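Local coordinates for lipolytic protein G-D-S-L family (Veillonella parvula DSM 2008, PDB 4RW0) that probably hydrolyses ester bonds of lipids or other acylated substrates, as a member of the SGNH/GDSL hydrolase superfamily, at residues Q49-I52 with Y53-N57; L98-K102 with G103-I107. One frame throughout, in Å; residues are numbered along the deposited sequence.

Interaction 1: Q49-I52 with Y53-N57; sequences QGMI and YNIEN
Gln-49 lays its side chain along the outer half of the Tyr-53 ring, one turn further on in helix 48-59 of this GDSL-family alpha/beta fold. CG rests 3.4 Å from Tyr-53 OH, and a bend at chi2 (69°) folds the amide back so that NE2 lies 3.3 Å from Tyr-53 CE1. Amide and ring planes are turned 43° apart, neither stacked flat nor at right angles. The same ring face receives the backbone: Gln-49 O sits 3.5 Å above the ring plane, over its centre, while it also accepts the i+4 bond from Tyr-53 N.

On the inward side the contacts are apolar. Met-51, a selenomethionine, brings CG to 4.0 Å from Ile-55 CD1, and both side chains reach Phe-9 of strand 4-10; Met-51 also meets Leu-92 of helix 85-100. Between these two sides, Glu-56 is extended beyond CG and carries OE2 past the CG2 branch of Ile-52, 3.6 Å away. In the same pair Glu-56 N bonds Ile-52 O at 2.8 Å, one of the helix's i+4 bonds.

Asn-54 turns ND2 to Glu-43 OE1. A water 3.0 Å from Asn-54 OD1 and 2.8 Å from Gly-50 O joins its other amide atom to the helix backbone.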
ATOM      1  N   GLN A  49     -12.554   3.802   3.197  1.00 24.00           N
ATOM      2  CA  GLN A  49     -13.177   5.122   3.380  1.00 24.66           C
ATOM      3  C   GLN A  49     -12.471   5.915   4.473  1.00 23.22           C
ATOM      4  O   GLN A  49     -12.329   7.127   4.378  1.00 22.33           O
ATOM      5  CB  GLN A  49     -14.665   4.974   3.732  1.00 25.87           C
ATOM      6  CG  GLN A  49     -15.389   6.342   3.855  1.00 27.14           C
ATOM      7  CD  GLN A  49     -15.523   7.061   2.515  1.00 24.99           C
ATOM      8  OE1 GLN A  49     -16.020   6.514   1.533  1.00 28.88           O
ATOM      9  NE2 GLN A  49     -14.988   8.242   2.446  1.00 26.97           N
ATOM     10  N   GLY A  50     -12.074   5.266   5.550  1.00 22.44           N
ATOM     11  CA  GLY A  50     -11.232   5.954   6.542  1.00 22.61           C
ATOM     12  C   GLY A  50      -9.938   6.540   5.988  1.00 20.94           C
ATOM     13  O   GLY A  50      -9.493   7.661   6.331  1.00 18.45           O
HETATM   14  N   MSE A  51      -9.334   5.839   5.054  1.00 21.26           N
HETATM   15  CA  MSE A  51      -8.128   6.384   4.371  1.00 19.39           C
HETATM   16  C   MSE A  51      -8.444   7.650   3.577  1.00 18.84           C
HETATM   17  O   MSE A  51      -7.666   8.533   3.504  1.00 17.57           O
HETATM   18  CB  MSE A  51      -7.489   5.333   3.442  1.00 20.43           C
HETATM   19  CG  MSE A  51      -6.231   5.867   2.733  1.00 23.88           C
HETATM   20 SE   MSE A  51      -5.281   4.491   1.609  1.00 26.18          SE
HETATM   21  CE  MSE A  51      -6.581   4.470   0.132  1.00 26.00           C
ATOM     22  N   ILE A  52      -9.557   7.666   2.860  1.00 23.05           N
ATOM     23  CA  ILE A  52     -10.034   8.898   2.195  1.00 20.86           C
ATOM     24  C   ILE A  52     -10.091  10.046   3.141  1.00 18.11           C
ATOM     25  O   ILE A  52      -9.593  11.166   2.841  1.00 21.08           O
ATOM     26  CB  ILE A  52     -11.385   8.657   1.469  1.00 22.89           C
ATOM     27  CG1 ILE A  52     -11.137   7.734   0.297  1.00 24.26           C
ATOM     28  CG2 ILE A  52     -11.986   9.980   0.957  1.00 21.28           C
ATOM     29  CD1 ILE A  52     -12.361   7.193  -0.390  1.00 25.80           C
ATOM     30  N   TYR A  53     -10.653   9.820   4.305  1.00 19.35           N
ATOM     31  CA  TYR A  53     -10.662  10.886   5.305  1.00 20.84           C
ATOM     32  C   TYR A  53      -9.253  11.369   5.680  1.00 22.22           C
ATOM     33  O   TYR A  53      -8.987  12.576   5.813  1.00 18.72           O
ATOM     34  CB  TYR A  53     -11.444  10.508   6.573  1.00 20.84           C
ATOM     35  CG  TYR A  53     -12.896  10.092   6.360  1.00 21.70           C
ATOM     36  CD1 TYR A  53     -13.687  10.597   5.298  1.00 22.48           C
ATOM     37  CD2 TYR A  53     -13.470   9.142   7.182  1.00 24.59           C
ATOM     38  CE1 TYR A  53     -15.001  10.157   5.096  1.00 21.29           C
ATOM     39  CE2 TYR A  53     -14.777   8.680   6.989  1.00 25.09           C
ATOM     40  CZ  TYR A  53     -15.559   9.238   5.966  1.00 23.94           C
ATOM     41  OH  TYR A  53     -16.795   8.668   5.861  1.00 22.95           O
ATOM     42  N   ASN A  54      -8.318  10.417   5.848  1.00 23.02           N
ATOM     43  CA  ASN A  54      -6.926  10.809   6.121  1.00 19.76           C
ATOM     44  C   ASN A  54      -6.336  11.628   5.032  1.00 16.78           C
ATOM     45  O   ASN A  54      -5.614  12.580   5.277  1.00 16.92           O
ATOM     46  CB  ASN A  54      -6.073   9.591   6.419  1.00 20.68           C
ATOM     47  CG  ASN A  54      -6.484   8.901   7.724  1.00 23.98           C
ATOM     48  OD1 ASN A  54      -7.027   9.502   8.625  1.00 24.06           O
ATOM     49  ND2 ASN A  54      -6.159   7.651   7.832  1.00 25.09           N
ATOM     50  N   ILE A  55      -6.642  11.251   3.777  1.00 16.91           N
ATOM     51  CA  ILE A  55      -6.096  11.967   2.660  1.00 18.38           C
ATOM     52  C   ILE A  55      -6.678  13.380   2.606  1.00 18.48           C
ATOM     53  O   ILE A  55      -5.979  14.334   2.341  1.00 19.61           O
ATOM     54  CB  ILE A  55      -6.399  11.211   1.342  1.00 19.11           C
ATOM     55  CG1 ILE A  55      -5.641   9.921   1.325  1.00 20.32           C
ATOM     56  CG2 ILE A  55      -5.969  11.984   0.160  1.00 20.16           C
ATOM     57  CD1 ILE A  55      -6.087   8.994   0.190  1.00 24.51           C
ATOM     58  N   GLU A  56      -7.959  13.485   2.864  1.00 19.56           N
ATOM     59  CA  GLU A  56      -8.619  14.839   2.841  1.00 20.01           C
ATOM     60  C   GLU A  56      -8.039  15.682   3.916  1.00 19.82           C
ATOM     61  O   GLU A  56      -7.774  16.870   3.703  1.00 21.56           O
ATOM     62  CB  GLU A  56     -10.130  14.743   3.091  1.00 20.52           C
ATOM     63  CG  GLU A  56     -10.947  13.997   2.032  1.00 24.17           C
ATOM     64  CD  GLU A  56     -12.408  13.655   2.479  1.00 31.58           C
ATOM     65  OE1 GLU A  56     -12.682  13.691   3.711  1.00 30.99           O
ATOM     66  OE2 GLU A  56     -13.259  13.265   1.605  1.00 29.57           O
ATOM     67  N   ASN A  57      -7.817  15.113   5.108  1.00 20.22           N
ATOM     68  CA  ASN A  57      -7.336  15.987   6.227  1.00 21.31           C
ATOM     69  C   ASN A  57      -5.926  16.468   5.957  1.00 22.12           C
ATOM     70  O   ASN A  57      -5.554  17.601   6.267  1.00 22.16           O
ATOM     71  CB  ASN A  57      -7.381  15.245   7.582  1.00 23.72           C
ATOM     72  CG  ASN A  57      -8.800  14.841   7.984  1.00 29.23           C
ATOM     73  OD1 ASN A  57      -9.791  15.450   7.554  1.00 27.73           O
ATOM     74  ND2 ASN A  57      -8.907  13.768   8.748  1.00 24.79           N
TER
HETATM   75  O   HOH W   1      -9.674   8.068   9.064  1.00 32.79           O

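Interaction 2: L98-K102 with G103-I107; sequences LASTK and GMVII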
ATOM      1  N   LEU A  98      -8.749  11.623  -5.724  1.00 24.68           N
ATOM      2  CA  LEU A  98      -8.468  12.671  -4.756  1.00 24.62           C
ATOM      3  C   LEU A  98      -6.991  12.930  -4.599  1.00 25.89           C
ATOM      4  O   LEU A  98      -6.519  14.058  -4.771  1.00 22.58           O
ATOM      5  CB  LEU A  98      -9.124  12.326  -3.418  1.00 27.69           C
ATOM      6  CG  LEU A  98      -8.769  13.271  -2.270  1.00 32.37           C
ATOM      7  CD1 LEU A  98      -9.256  14.700  -2.595  1.00 37.00           C
ATOM      8  CD2 LEU A  98      -9.309  12.727  -0.941  1.00 31.60           C
ATOM      9  N   ALA A  99      -6.187  11.873  -4.337  1.00 24.42           N
ATOM     10  CA  ALA A  99      -4.760  12.091  -4.162  1.00 24.13           C
ATOM     11  C   ALA A  99      -4.096  12.686  -5.395  1.00 23.39           C
ATOM     12  O   ALA A  99      -3.138  13.461  -5.287  1.00 22.15           O
ATOM     13  CB  ALA A  99      -4.092  10.738  -3.759  1.00 24.10           C
ATOM     14  N   SER A 100      -4.609  12.363  -6.576  1.00 25.67           N
ATOM     15  CA  SER A 100      -4.035  12.898  -7.827  1.00 29.07           C
ATOM     16  C   SER A 100      -4.058  14.398  -7.973  1.00 28.22           C
ATOM     17  O   SER A 100      -3.248  14.948  -8.720  1.00 29.52           O
ATOM     18  CB  SER A 100      -4.755  12.370  -9.062  1.00 30.19           C
ATOM     19  OG  SER A 100      -4.397  11.019  -9.147  1.00 40.84           O
ATOM     20  N   THR A 101      -4.907  15.060  -7.198  1.00 27.53           N
ATOM     21  CA  THR A 101      -4.945  16.522  -7.251  1.00 29.57           C
ATOM     22  C   THR A 101      -3.807  17.158  -6.491  1.00 30.66           C
ATOM     23  O   THR A 101      -3.595  18.366  -6.648  1.00 28.03           O
ATOM     24  CB  THR A 101      -6.263  17.051  -6.690  1.00 30.16           C
ATOM     25  OG1 THR A 101      -6.351  16.711  -5.304  1.00 34.31           O
ATOM     26  CG2 THR A 101      -7.470  16.457  -7.436  1.00 31.62           C
ATOM     27  N   LYS A 102      -3.068  16.379  -5.654  1.00 25.22           N
ATOM     28  CA  LYS A 102      -1.962  16.960  -4.865  1.00 26.99           C
ATOM     29  C   LYS A 102      -0.600  16.345  -5.120  1.00 24.41           C
ATOM     30  O   LYS A 102       0.406  16.796  -4.587  1.00 24.47           O
ATOM     31  CB  LYS A 102      -2.262  16.806  -3.350  1.00 31.58           C
ATOM     32  CG  LYS A 102      -3.570  17.477  -2.932  1.00 32.53           C
ATOM     33  CD  LYS A 102      -3.348  18.963  -2.873  1.00 36.35           C
ATOM     34  CE  LYS A 102      -4.674  19.640  -2.591  1.00 40.34           C
ATOM     35  NZ  LYS A 102      -4.396  21.084  -2.583  1.00 41.85           N
ATOM     36  N   GLY A 103      -0.576  15.313  -5.943  1.00 27.65           N
ATOM     37  CA  GLY A 103       0.674  14.682  -6.296  1.00 29.46           C
ATOM     38  C   GLY A 103       0.459  13.534  -7.294  1.00 25.67           C
ATOM     39  O   GLY A 103      -0.641  13.239  -7.709  1.00 27.73           O
HETATM   40  N   MSE A 104       1.545  12.900  -7.646  1.00 24.86           N
HETATM   41  CA  MSE A 104       1.539  11.711  -8.551  1.00 25.54           C
HETATM   42  C   MSE A 104       1.405  10.481  -7.685  1.00 25.80           C
HETATM   43  O   MSE A 104       2.222  10.248  -6.769  1.00 24.61           O
HETATM   44  CB  MSE A 104       2.886  11.743  -9.287  1.00 25.76           C
HETATM   45  CG  MSE A 104       2.984  12.925 -10.294  1.00 31.13           C
HETATM   46 SE   MSE A 104       4.767  12.987 -11.058  0.54 27.85          SE
HETATM   47  CE  MSE A 104       5.678  14.025  -9.671  1.00 39.21           C
ATOM     48  N   VAL A 105       0.404   9.674  -7.973  1.00 24.78           N
ATOM     49  CA  VAL A 105      -0.006   8.593  -7.141  1.00 25.62           C
ATOM     50  C   VAL A 105       0.778   7.328  -7.507  1.00 29.00           C
ATOM     51  O   VAL A 105       1.115   7.098  -8.665  1.00 26.44           O
ATOM     52  CB  VAL A 105      -1.490   8.321  -7.322  1.00 27.64           C
ATOM     53  CG1 VAL A 105      -1.925   7.050  -6.674  1.00 30.44           C
ATOM     54  CG2 VAL A 105      -2.324   9.468  -6.733  1.00 31.79           C
ATOM     55  N   ILE A 106       1.074   6.557  -6.487  1.00 22.62           N
ATOM     56  CA  ILE A 106       1.613   5.180  -6.619  1.00 24.16           C
ATOM     57  C   ILE A 106       0.708   4.269  -5.866  1.00 23.17           C
ATOM     58  O   ILE A 106       0.389   4.517  -4.700  1.00 22.25           O
ATOM     59  CB  ILE A 106       3.040   5.099  -6.067  1.00 24.89           C
ATOM     60  CG1 ILE A 106       3.934   6.080  -6.782  1.00 24.38           C
ATOM     61  CG2 ILE A 106       3.541   3.668  -6.201  1.00 23.25           C
ATOM     62  CD1 ILE A 106       5.224   6.379  -6.059  1.00 26.43           C
ATOM     63  N   ILE A 107       0.272   3.204  -6.527  1.00 21.97           N
ATOM     64  CA  ILE A 107      -0.648   2.276  -5.967  1.00 23.42           C
ATOM     65  C   ILE A 107       0.044   0.993  -5.475  1.00 26.47           C
ATOM     66  O   ILE A 107       0.861   0.434  -6.205  1.00 26.33           O
ATOM     67  CB  ILE A 107      -1.699   1.852  -7.049  1.00 28.35           C
ATOM     68  CG1 ILE A 107      -2.508   3.050  -7.506  1.00 31.69           C
ATOM     69  CG2 ILE A 107      -2.675   0.845  -6.501  1.00 31.40           C
ATOM     70  CD1 ILE A 107      -3.380   2.754  -8.709  1.00 37.09           C
TER
HETATM   71  O   HOH W   2      -1.339  10.713 -10.197  1.00 38.93           O
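Ala-99 and Ser-100, in the last turn of helix 85-100, both meet the CG2 branch of Val-105 where the chain turns into strand 104-108, an alpha-to-beta connection of the three-layer alpha/beta/alpha sandwich of the SGNH hydrolases, built on a parallel sheet. The apolar part is one methyl against another: Ala-99 CB lies 3.7 Å from Val-105 CG2. CG1 of Val-105 lies opposite the backbone N (chi1 169°), which leaves CG2 beside that nitrogen, facing the helix end. Ser-100 OG comes to 3.5 Å from Val-105 CG2.

Polar bonds run alongside. Ser-100 OG turns back to Ile-96 O within the helix and accepts from a water; the water accepts from Val-105 N at 3.0 Å, so side chain and strand backbone are bridged as well as packed. Thr-101 OG1 donates to Leu-98 O over 2.7 Å, nearly straight onto the carbonyl, which also receives Thr-101 N. Ala-99 O accepts Lys-102 N and, more weakly, Gly-103 N, at 3.2 Å with a bent N-H...O angle of 129°. A CA-H...O contact of 3.4 Å from Ser-100 CA to Gly-103 O also spans the turn.

In the fold, Ala-99 faces Ile-70 and Leu-72 of strand 69-73, Met-104 and Ile-106 hydrogen-bond through their backbones to Arg-68, Ile-70 and Leu-72, Ile-107 does so to Lys-141 on the other flank, and Lys-102 reaches Trp-58 and Ala-59 of helix 48-59.

Overall arrangement
Interaction 1 lies wholly within helix 48-59, whereas interaction 2 leads from helix 85-100 into strand 104-108 of the central parallel sheet. The two helices touch directly: Leu-98 CD2 of 98-102 packs 3.6 Å from both Ile-55 CG2 and Glu-56 CG of 53-57, and the contact centres are about 13 Å apart. Each is partly buried: the buried members are Met-51, Ile-52 and Ile-55 in the first, Ala-99 and Val-105 in the second. The chemistry differs accordingly. In 49-57 regular i+4 bonds run along the helix and the Tyr-53 ring meets the Gln-49 amide on the exposed side; in 98-107 the helical bonding gives way to a weak turn bond, and a water links helix end to strand.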